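Long-range contacts in phenazine biosynthesis protein, PhzF family (Bacillus anthracis, PDB 3EDN), which belongs to the PhzF family of phenazine biosynthesis proteins, has a diaminopimelate epimerase-like fold, and probably acts as an isomerase on a small-molecule substrate: residues A[3-9]-A[291-297]; A[23-29]-A[47-53]; A[78-82]-A[287-291]. All coordinates share one frame; numbering follows the deposited sequence.

Contact 1: residues A[3-9]-A[291-297]; sequences TINVFHY and YVKEFEV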
loop_
_atom_site.group_PDB
_atom_site.type_symbol
_atom_site.label_atom_id
_atom_site.label_comp_id
_atom_site.label_asym_id
_atom_site.label_seq_id
_atom_site.Cartn_x
_atom_site.Cartn_y
_atom_site.Cartn_z
ATOM N N THR A 3 10.144 -10.199 10.003
ATOM C CA THR A 3 11.025 -10.952 9.115
ATOM C C THR A 3 10.294 -11.323 7.838
ATOM O O THR A 3 9.266 -11.998 7.876
ATOM C CB THR A 3 11.559 -12.225 9.786
ATOM O OG1 THR A 3 12.362 -11.868 10.919
ATOM C CG2 THR A 3 12.414 -13.024 8.796
ATOM N N ILE A 4 10.843 -10.889 6.705
ATOM C CA ILE A 4 10.222 -11.155 5.409
ATOM C C ILE A 4 11.130 -12.061 4.593
ATOM O O ILE A 4 12.308 -11.757 4.421
ATOM C CB ILE A 4 10.000 -9.851 4.611
ATOM C CG1 ILE A 4 9.348 -8.766 5.474
ATOM C CG2 ILE A 4 9.190 -10.130 3.339
ATOM C CD1 ILE A 4 8.081 -9.199 6.154
ATOM N N ASN A 5 10.593 -13.167 4.092
ATOM C CA ASN A 5 11.372 -14.036 3.217
ATOM C C ASN A 5 11.285 -13.536 1.779
ATOM O O ASN A 5 10.189 -13.363 1.233
ATOM C CB ASN A 5 10.887 -15.481 3.308
ATOM C CG ASN A 5 11.195 -16.121 4.654
ATOM O OD1 ASN A 5 12.257 -15.900 5.243
ATOM N ND2 ASN A 5 10.278 -16.944 5.123
ATOM N N VAL A 6 12.446 -13.288 1.183
ATOM C CA VAL A 6 12.526 -12.785 -0.186
ATOM C C VAL A 6 13.250 -13.818 -1.030
ATOM O O VAL A 6 14.262 -14.363 -0.625
ATOM C CB VAL A 6 13.284 -11.456 -0.219
ATOM C CG1 VAL A 6 13.317 -10.865 -1.635
ATOM C CG2 VAL A 6 12.616 -10.470 0.731
ATOM N N PHE A 7 12.717 -14.084 -2.221
ATOM C CA PHE A 7 13.381 -14.979 -3.155
ATOM C C PHE A 7 14.079 -14.193 -4.250
ATOM O O PHE A 7 13.658 -13.094 -4.632
ATOM C CB PHE A 7 12.377 -15.970 -3.754
ATOM C CG PHE A 7 11.908 -16.997 -2.773
ATOM C CD1 PHE A 7 12.499 -18.244 -2.725
ATOM C CD2 PHE A 7 10.883 -16.700 -1.886
ATOM C CE1 PHE A 7 12.078 -19.185 -1.809
ATOM C CE2 PHE A 7 10.470 -17.631 -0.966
ATOM C CZ PHE A 7 11.062 -18.878 -0.939
ATOM N N HIS A 8 15.186 -14.751 -4.703
ATOM C CA HIS A 8 15.896 -14.262 -5.869
ATOM C C HIS A 8 15.757 -15.340 -6.943
ATOM O O HIS A 8 16.220 -16.469 -6.741
ATOM C CB HIS A 8 17.358 -14.071 -5.482
ATOM C CG HIS A 8 18.277 -13.767 -6.621
ATOM N ND1 HIS A 8 19.635 -13.622 -6.435
ATOM C CD2 HIS A 8 18.051 -13.580 -7.944
ATOM C CE1 HIS A 8 20.211 -13.370 -7.598
ATOM N NE2 HIS A 8 19.275 -13.337 -8.528
ATOM N N TYR A 9 15.055 -15.010 -8.038
ATOM C CA TYR A 9 15.028 -15.847 -9.246
ATOM C C TYR A 9 15.691 -15.041 -10.333
ATOM O O TYR A 9 15.562 -13.812 -10.351
ATOM C CB TYR A 9 13.579 -16.174 -9.674
ATOM C CG TYR A 9 13.018 -17.376 -8.964
ATOM C CD1 TYR A 9 12.796 -17.347 -7.591
ATOM C CD2 TYR A 9 12.726 -18.553 -9.654
ATOM C CE1 TYR A 9 12.302 -18.452 -6.925
ATOM C CE2 TYR A 9 12.226 -19.668 -8.999
ATOM C CZ TYR A 9 12.007 -19.601 -7.625
ATOM O OH TYR A 9 11.526 -20.704 -6.954
ATOM N N TYR A 291 15.442 -20.508 -9.850
ATOM C CA TYR A 291 15.717 -20.171 -8.450
ATOM C C TYR A 291 17.200 -19.885 -8.265
ATOM O O TYR A 291 18.047 -20.642 -8.757
ATOM C CB TYR A 291 15.343 -21.378 -7.583
ATOM C CG TYR A 291 15.796 -21.276 -6.138
ATOM C CD1 TYR A 291 14.988 -20.658 -5.179
ATOM C CD2 TYR A 291 17.027 -21.778 -5.733
ATOM C CE1 TYR A 291 15.393 -20.559 -3.853
ATOM C CE2 TYR A 291 17.450 -21.673 -4.411
ATOM C CZ TYR A 291 16.608 -21.083 -3.477
ATOM O OH TYR A 291 17.018 -20.974 -2.146
ATOM N N VAL A 292 17.497 -18.808 -7.537
ATOM C CA VAL A 292 18.872 -18.513 -7.167
ATOM C C VAL A 292 19.083 -18.672 -5.652
ATOM O O VAL A 292 19.923 -19.481 -5.208
ATOM C CB VAL A 292 19.339 -17.129 -7.654
ATOM C CG1 VAL A 292 20.778 -16.903 -7.236
ATOM C CG2 VAL A 292 19.195 -17.047 -9.180
ATOM N N LYS A 293 18.331 -17.905 -4.862
ATOM C CA LYS A 293 18.436 -18.009 -3.408
ATOM C C LYS A 293 17.221 -17.449 -2.700
ATOM O O LYS A 293 16.354 -16.825 -3.322
ATOM C CB LYS A 293 19.690 -17.274 -2.892
ATOM C CG LYS A 293 19.742 -15.769 -3.168
ATOM C CD LYS A 293 21.026 -15.192 -2.614
ATOM C CE LYS A 293 21.133 -13.705 -2.885
ATOM N NZ LYS A 293 21.601 -13.467 -4.293
ATOM N N GLU A 294 17.172 -17.683 -1.382
ATOM C CA GLU A 294 16.147 -17.109 -0.531
ATOM C C GLU A 294 16.840 -16.526 0.683
ATOM O O GLU A 294 17.836 -17.077 1.151
ATOM C CB GLU A 294 15.166 -18.196 -0.083
ATOM C CG GLU A 294 14.067 -17.663 0.807
ATOM C CD GLU A 294 13.309 -18.741 1.547
ATOM O OE1 GLU A 294 13.536 -19.952 1.296
ATOM O OE2 GLU A 294 12.455 -18.364 2.383
ATOM N N PHE A 295 16.346 -15.400 1.171
ATOM C CA PHE A 295 16.978 -14.729 2.318
ATOM C C PHE A 295 15.971 -13.880 3.070
ATOM O O PHE A 295 14.859 -13.623 2.593
ATOM C CB PHE A 295 18.153 -13.876 1.865
ATOM C CG PHE A 295 17.798 -12.913 0.775
ATOM C CD1 PHE A 295 17.326 -11.648 1.090
ATOM C CD2 PHE A 295 17.901 -13.278 -0.560
ATOM C CE1 PHE A 295 16.989 -10.740 0.105
ATOM C CE2 PHE A 295 17.559 -12.374 -1.559
ATOM C CZ PHE A 295 17.099 -11.106 -1.225
ATOM N N GLU A 296 16.363 -13.439 4.265
ATOM C CA GLU A 296 15.460 -12.695 5.129
ATOM C C GLU A 296 15.801 -11.227 5.094
ATOM O O GLU A 296 16.978 -10.861 5.082
ATOM C CB GLU A 296 15.621 -13.150 6.577
ATOM C CG GLU A 296 15.237 -14.588 6.854
ATOM C CD GLU A 296 15.430 -14.935 8.319
ATOM O OE1 GLU A 296 16.047 -14.126 9.039
ATOM O OE2 GLU A 296 14.961 -16.005 8.742
ATOM N N VAL A 297 14.761 -10.395 5.072
ATOM C CA VAL A 297 14.902 -8.954 5.208
ATOM C C VAL A 297 14.097 -8.523 6.427
ATOM O O VAL A 297 12.980 -8.985 6.621
ATOM C CB VAL A 297 14.374 -8.236 3.947
ATOM C CG1 VAL A 297 14.474 -6.733 4.094
ATOM C CG2 VAL A 297 15.155 -8.704 2.708
HETATM O O HOH W 1 14.723 -13.214 11.987
HETATM O O HOH W 2 14.762 -16.975 4.267
#

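Contact 2: residues A[23-29]-A[47-53]; sequences GIVLDAD and ETSFVLS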
loop_
_atom_site.group_PDB
_atom_site.type_symbol
_atom_site.label_atom_id
_atom_site.label_comp_id
_atom_site.label_asym_id
_atom_site.label_seq_id
_atom_site.Cartn_x
_atom_site.Cartn_y
_atom_site.Cartn_z
ATOM N N GLY A 23 13.703 -10.004 -7.614
ATOM C CA GLY A 23 13.326 -10.243 -6.217
ATOM C C GLY A 23 11.840 -10.553 -6.158
ATOM O O GLY A 23 11.061 -10.032 -6.936
ATOM N N ILE A 24 11.449 -11.418 -5.233
ATOM C CA ILE A 24 10.051 -11.815 -5.139
ATOM C C ILE A 24 9.624 -12.032 -3.696
ATOM O O ILE A 24 10.284 -12.736 -2.934
ATOM C CB ILE A 24 9.796 -13.153 -5.892
ATOM C CG1 ILE A 24 10.377 -13.147 -7.310
ATOM C CG2 ILE A 24 8.306 -13.488 -5.926
ATOM C CD1 ILE A 24 10.520 -14.547 -7.883
ATOM N N VAL A 25 8.532 -11.388 -3.335
ATOM C CA VAL A 25 7.785 -11.745 -2.123
ATOM C C VAL A 25 6.523 -12.470 -2.611
ATOM O O VAL A 25 5.649 -11.878 -3.236
ATOM C CB VAL A 25 7.452 -10.507 -1.290
ATOM C CG1 VAL A 25 6.515 -10.856 -0.099
ATOM C CG2 VAL A 25 8.749 -9.858 -0.812
ATOM N N LEU A 26 6.461 -13.767 -2.321
ATOM C CA LEU A 26 5.443 -14.654 -2.886
ATOM C C LEU A 26 4.029 -14.420 -2.356
ATOM O O LEU A 26 3.073 -14.771 -3.033
ATOM C CB LEU A 26 5.827 -16.118 -2.643
ATOM C CG LEU A 26 7.095 -16.640 -3.342
ATOM C CD1 LEU A 26 7.476 -17.996 -2.755
ATOM C CD2 LEU A 26 6.849 -16.746 -4.825
ATOM N N ASP A 27 3.902 -13.891 -1.137
ATOM C CA ASP A 27 2.588 -13.466 -0.632
ATOM C C ASP A 27 2.781 -12.182 0.159
ATOM O O ASP A 27 3.274 -12.193 1.284
ATOM C CB ASP A 27 1.909 -14.555 0.204
ATOM C CG ASP A 27 0.570 -14.103 0.787
ATOM O OD1 ASP A 27 0.209 -12.917 0.665
ATOM O OD2 ASP A 27 -0.145 -14.966 1.354
ATOM N N ALA A 28 2.437 -11.071 -0.474
ATOM C CA ALA A 28 2.675 -9.743 0.080
ATOM C C ALA A 28 1.423 -9.131 0.704
ATOM O O ALA A 28 1.394 -7.931 0.970
ATOM C CB ALA A 28 3.226 -8.813 -1.032
ATOM N N ASP A 29 0.395 -9.946 0.935
ATOM C CA ASP A 29 -0.866 -9.400 1.453
ATOM C C ASP A 29 -0.734 -8.828 2.859
ATOM O O ASP A 29 -1.605 -8.079 3.294
ATOM C CB ASP A 29 -2.012 -10.430 1.395
ATOM C CG ASP A 29 -2.645 -10.547 -0.001
ATOM O OD1 ASP A 29 -2.556 -9.588 -0.802
ATOM O OD2 ASP A 29 -3.224 -11.627 -0.300
ATOM N N GLU A 47 14.929 -4.869 -9.314
ATOM C CA GLU A 47 13.487 -4.862 -9.093
ATOM C C GLU A 47 13.097 -6.020 -8.191
ATOM O O GLU A 47 13.707 -7.098 -8.242
ATOM C CB GLU A 47 12.739 -4.941 -10.429
ATOM C CG GLU A 47 11.219 -4.815 -10.342
ATOM C CD GLU A 47 10.503 -6.146 -10.164
ATOM O OE1 GLU A 47 11.125 -7.231 -10.286
ATOM O OE2 GLU A 47 9.288 -6.085 -9.871
ATOM N N THR A 48 12.092 -5.761 -7.347
ATOM C CA THR A 48 11.453 -6.763 -6.472
ATOM C C THR A 48 9.945 -6.664 -6.680
ATOM O O THR A 48 9.387 -5.558 -6.654
ATOM C CB THR A 48 11.808 -6.530 -4.991
ATOM O OG1 THR A 48 13.212 -6.703 -4.821
ATOM C CG2 THR A 48 11.099 -7.530 -4.086
ATOM N N SER A 49 9.316 -7.816 -6.941
ATOM C CA SER A 49 7.859 -7.924 -7.129
ATOM C C SER A 49 7.150 -8.500 -5.904
ATOM O O SER A 49 7.707 -9.293 -5.129
ATOM C CB SER A 49 7.475 -8.824 -8.321
ATOM O OG SER A 49 8.142 -8.486 -9.527
ATOM N N PHE A 50 5.886 -8.120 -5.780
ATOM C CA PHE A 50 5.062 -8.465 -4.638
ATOM C C PHE A 50 3.747 -9.047 -5.128
ATOM O O PHE A 50 3.034 -8.403 -5.898
ATOM C CB PHE A 50 4.819 -7.194 -3.836
ATOM C CG PHE A 50 6.086 -6.616 -3.277
ATOM C CD1 PHE A 50 6.500 -6.963 -1.999
ATOM C CD2 PHE A 50 6.876 -5.764 -4.031
ATOM C CE1 PHE A 50 7.678 -6.469 -1.473
ATOM C CE2 PHE A 50 8.072 -5.272 -3.517
ATOM C CZ PHE A 50 8.466 -5.617 -2.237
ATOM N N VAL A 51 3.454 -10.280 -4.710
ATOM C CA VAL A 51 2.260 -10.987 -5.177
ATOM C C VAL A 51 1.099 -10.743 -4.220
ATOM O O VAL A 51 1.252 -10.948 -3.014
ATOM C CB VAL A 51 2.533 -12.495 -5.292
ATOM C CG1 VAL A 51 1.296 -13.262 -5.766
ATOM C CG2 VAL A 51 3.719 -12.746 -6.242
ATOM N N LEU A 52 -0.024 -10.287 -4.760
ATOM C CA LEU A 52 -1.136 -9.733 -3.974
ATOM C C LEU A 52 -2.480 -10.297 -4.424
ATOM O O LEU A 52 -2.596 -10.890 -5.501
ATOM C CB LEU A 52 -1.164 -8.212 -4.141
ATOM C CG LEU A 52 0.114 -7.544 -3.633
ATOM C CD1 LEU A 52 0.387 -6.187 -4.261
ATOM C CD2 LEU A 52 0.008 -7.395 -2.131
ATOM N N SER A 53 -3.492 -10.116 -3.582
ATOM C CA SER A 53 -4.850 -10.535 -3.937
ATOM C C SER A 53 -5.466 -9.524 -4.902
ATOM O O SER A 53 -5.112 -8.352 -4.889
ATOM C CB SER A 53 -5.731 -10.662 -2.681
ATOM O OG SER A 53 -5.323 -11.753 -1.863
HETATM O O HOH W 3 10.418 -9.794 -9.594
HETATM O O HOH W 4 -1.016 -12.946 -2.268
#

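Contact 3: residues A[78-82]-A[287-291]; sequences VGTIY and GTAVY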
loop_
_atom_site.group_PDB
_atom_site.type_symbol
_atom_site.label_atom_id
_atom_site.label_comp_id
_atom_site.label_asym_id
_atom_site.label_seq_id
_atom_site.Cartn_x
_atom_site.Cartn_y
_atom_site.Cartn_z
ATOM N N VAL A 78 7.986 -12.491 -15.494
ATOM C CA VAL A 78 8.507 -13.802 -15.857
ATOM C C VAL A 78 9.060 -14.560 -14.641
ATOM O O VAL A 78 8.672 -15.701 -14.399
ATOM C CB VAL A 78 9.578 -13.698 -16.961
ATOM C CG1 VAL A 78 10.390 -15.013 -17.089
ATOM C CG2 VAL A 78 8.930 -13.308 -18.293
ATOM N N GLY A 79 9.954 -13.930 -13.881
ATOM C CA GLY A 79 10.524 -14.615 -12.729
ATOM C C GLY A 79 9.473 -14.987 -11.695
ATOM O O GLY A 79 9.485 -16.092 -11.131
ATOM N N THR A 80 8.542 -14.074 -11.457
ATOM C CA THR A 80 7.550 -14.280 -10.385
ATOM C C THR A 80 6.541 -15.365 -10.742
ATOM O O THR A 80 6.271 -16.264 -9.939
ATOM C CB THR A 80 6.836 -12.974 -10.011
ATOM O OG1 THR A 80 7.804 -12.018 -9.555
ATOM C CG2 THR A 80 5.806 -13.191 -8.904
ATOM N N ILE A 81 5.993 -15.313 -11.953
ATOM C CA ILE A 81 5.053 -16.353 -12.340
ATOM C C ILE A 81 5.769 -17.701 -12.448
ATOM O O ILE A 81 5.219 -18.723 -12.058
ATOM C CB ILE A 81 4.295 -16.019 -13.627
ATOM C CG1 ILE A 81 3.582 -14.676 -13.490
ATOM C CG2 ILE A 81 3.292 -17.137 -13.967
ATOM C CD1 ILE A 81 2.722 -14.554 -12.246
ATOM N N TYR A 82 6.986 -17.722 -12.982
ATOM C CA TYR A 82 7.742 -18.970 -12.995
ATOM C C TYR A 82 7.870 -19.546 -11.566
ATOM O O TYR A 82 7.655 -20.745 -11.332
ATOM C CB TYR A 82 9.141 -18.737 -13.576
ATOM C CG TYR A 82 9.962 -20.000 -13.586
ATOM C CD1 TYR A 82 9.975 -20.850 -14.692
ATOM C CD2 TYR A 82 10.694 -20.371 -12.464
ATOM C CE1 TYR A 82 10.709 -22.025 -14.687
ATOM C CE2 TYR A 82 11.450 -21.543 -12.457
ATOM C CZ TYR A 82 11.442 -22.364 -13.563
ATOM O OH TYR A 82 12.182 -23.522 -13.512
ATOM N N GLY A 287 9.940 -16.318 -21.547
ATOM C CA GLY A 287 11.204 -16.709 -20.988
ATOM C C GLY A 287 10.971 -17.747 -19.920
ATOM O O GLY A 287 9.855 -17.898 -19.397
ATOM N N THR A 288 12.023 -18.488 -19.622
ATOM C CA THR A 288 12.015 -19.319 -18.441
ATOM C C THR A 288 12.746 -18.553 -17.340
ATOM O O THR A 288 13.139 -17.397 -17.529
ATOM C CB THR A 288 12.620 -20.729 -18.691
ATOM O OG1 THR A 288 12.285 -21.593 -17.588
ATOM C CG2 THR A 288 14.129 -20.664 -18.864
ATOM N N ALA A 289 12.894 -19.180 -16.178
ATOM C CA ALA A 289 13.596 -18.555 -15.049
ATOM C C ALA A 289 14.138 -19.654 -14.161
ATOM O O ALA A 289 13.885 -20.843 -14.382
ATOM C CB ALA A 289 12.656 -17.641 -14.257
ATOM N N VAL A 290 14.882 -19.260 -13.134
ATOM C CA VAL A 290 15.517 -20.242 -12.260
ATOM C C VAL A 290 15.699 -19.671 -10.855
ATOM O O VAL A 290 16.045 -18.505 -10.695
ATOM C CB VAL A 290 16.875 -20.728 -12.843
ATOM C CG1 VAL A 290 17.901 -19.610 -12.851
ATOM C CG2 VAL A 290 17.408 -21.915 -12.082
ATOM N N TYR A 291 15.442 -20.508 -9.850
ATOM C CA TYR A 291 15.717 -20.171 -8.450
ATOM C C TYR A 291 17.200 -19.885 -8.265
ATOM O O TYR A 291 18.047 -20.642 -8.757
ATOM C CB TYR A 291 15.343 -21.378 -7.583
ATOM C CG TYR A 291 15.796 -21.276 -6.138
ATOM C CD1 TYR A 291 14.988 -20.658 -5.179
ATOM C CD2 TYR A 291 17.027 -21.778 -5.733
ATOM C CE1 TYR A 291 15.393 -20.559 -3.853
ATOM C CE2 TYR A 291 17.450 -21.673 -4.411
ATOM C CZ TYR A 291 16.608 -21.083 -3.477
ATOM O OH TYR A 291 17.018 -20.974 -2.146
#

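Contact 1: residues A[3-9]-A[291-297]
The carbonyl oxygen of His8 is gripped by two backbone N-H groups of the facing strand, Val292 N at 2.8 Å and Lys293 N at 3.2 Å. Two successive residues thus answer one, a classic beta bulge in an otherwise regular antiparallel ladder. Beyond it, residues 3-9 and 291-297 pair by two-way hydrogen bonds at Ile4-Val297 and Val6-Phe295. The bulge also brings both its side chains to the His8 imidazole. Val292 CB sits over the centre of one face, 3.6 Å from the ring centroid, while Lys293 NZ arrives at the edge, in the ring plane, and donates to His8 ND1 at 2.9 Å. ND1 is therefore probably the unprotonated nitrogen, while NE2 hydrogen-bonds to Asp10 OD1. The ladder ties the N-terminal strand of the diaminopimelate epimerase-like fold to the last strand of the chain. On the sheet face carrying Phe7 and Tyr9, the extended Glu294 chain, its CG turned away from the backbone N (chi1 -180°), runs alongside the Phe7 ring and lays its carboxylate nearly flat on it, planes 21° apart. Tyr291 CA lies over the Tyr9 ring, and the Tyr291 ring turns its edge to that same ring in an offset edge-to-face pair, planes at 85°. Tyr9 OH bonds to Arg87. On the other face, with His8 and Val297, Val6 CB makes a CH-pi contact over the Phe295 ring, 4.2 Å from its centroid.

Contact 2: residues A[23-29]-A[47-53]
Val25 and Phe50, paired on neighbouring parallel strands, lean across one another: Val25 CG2 meets Phe50 CE1 at 3.6 Å, obliquely to the ring. Ala28 CB approaches the same ring near its plane and touches Phe50 CB at 3.6 Å. The phenyl's other neighbours include Met36 and Ile39 of helix 33-43, which links the two strands in a beta-alpha-beta unit. Past the paired strands, Ala28 CB also meets Leu52 CD2, and Ala28 N bonds to Val51 O at 2.8 Å. At that end the Asp29 carboxylate grips Ser53 twice. OD1 takes Ser53 N on its syn lone pair, whereas OD2 receives the Ser53 hydroxyl at 2.6 Å, on the syn side but 28° out of the carboxylate plane. An Asx turn, Asp29 N to Asp27 OD1, shapes the loop leading there. At the opposite end, Ser49 OG donates to Glu47 OE2 at 2.7 Å, and one water within 2.7 Å of Gly23 O, Glu47 OE1 and Ser49 OG must share its two protons among them. Two bonds from Ser53 should favour the ionised form of Asp29, while Asp29 O bonds to Arg60 of the second subunit, placing this polar end at the dimer interface.

Contact 3: residues A[78-82]-A[287-291]
A chi1 of 179° carries the Tyr82 ring off helix 74-86 on the side of the carbonyl carbon and onto the strand opposite, and a chi2 of 92° turns one face of the ring toward Ala289. Val78, one helical turn earlier, has a similar first torsion, which brings its CG1 methyl down beside the peptide groups of Gly287 and Thr288. This is a helix packed on a strand within the diaminopimelate epimerase-like fold, the short segments crossing at -62° with their axes 8.0 Å apart at closest approach. The strand belongs to the long, interrupted strand 282-298 that also pairs with strands 117-122 and 3-11.

Ala289 lies at the middle of the contact. Its methyl points toward the helix and rests against the root of the tyrosine, with CB 3.6 Å from Tyr82 CG, and also touches the bare backbone of the helix at Gly79 CA, 4.0 Å away. At Gly79 and Ala289 the two backbones come near, their CA atoms 5.5 Å apart. Val78 CG1 rests by van der Waals contact against the carbonyl oxygen of Thr288, 3.7 Å away, beside the methyl of Ala289.

Alongside the tyrosine, Thr288 runs in the same direction, and its OG1 comes to 3.3 Å from Tyr82 CE1; this hydroxyl is hydrogen-bonded to Thr117 O of strand 117-122. The two segments meet through van der Waals packing, since Tyr82 OH is badly angled to bond to Ala289 O. Tyr82 also touches Tyr9 of strand 3-11, and Val78 touches Met121 of strand 117-122, the two strands that pair with 282-298 here. Over the outer part of the tyrosine ring stands the carbonyl of Ala289, its O 3.0 Å from Tyr82 CZ and displaced toward the rim.

In the fold
Contacts 1 and 2 are joined through strands 3-11 and 20-25, where Phe7 O lies 2.8 Å from Ile24 N, probably a hydrogen bond. Contact 3 lies about 14 Å from contact 1 and about 13 Å from contact 2, between centres. It shares strand 282-298 and Tyr291 with contact 1, and Tyr9 CE2 lies 3.9 Å from Tyr82 CD2. Helix 74-86 reaches contact 2, with Thr80 CG2 3.4 Å from Val51 CG2. Along the chain, contacts 2 and 3 fall inside the loop closed by contact 1. A magnesium ion and a succinic acid lie about 4 Å from the Leu52 side chain and a sulfate about 3 Å from that of Phe7, the last two probably from crystallisation.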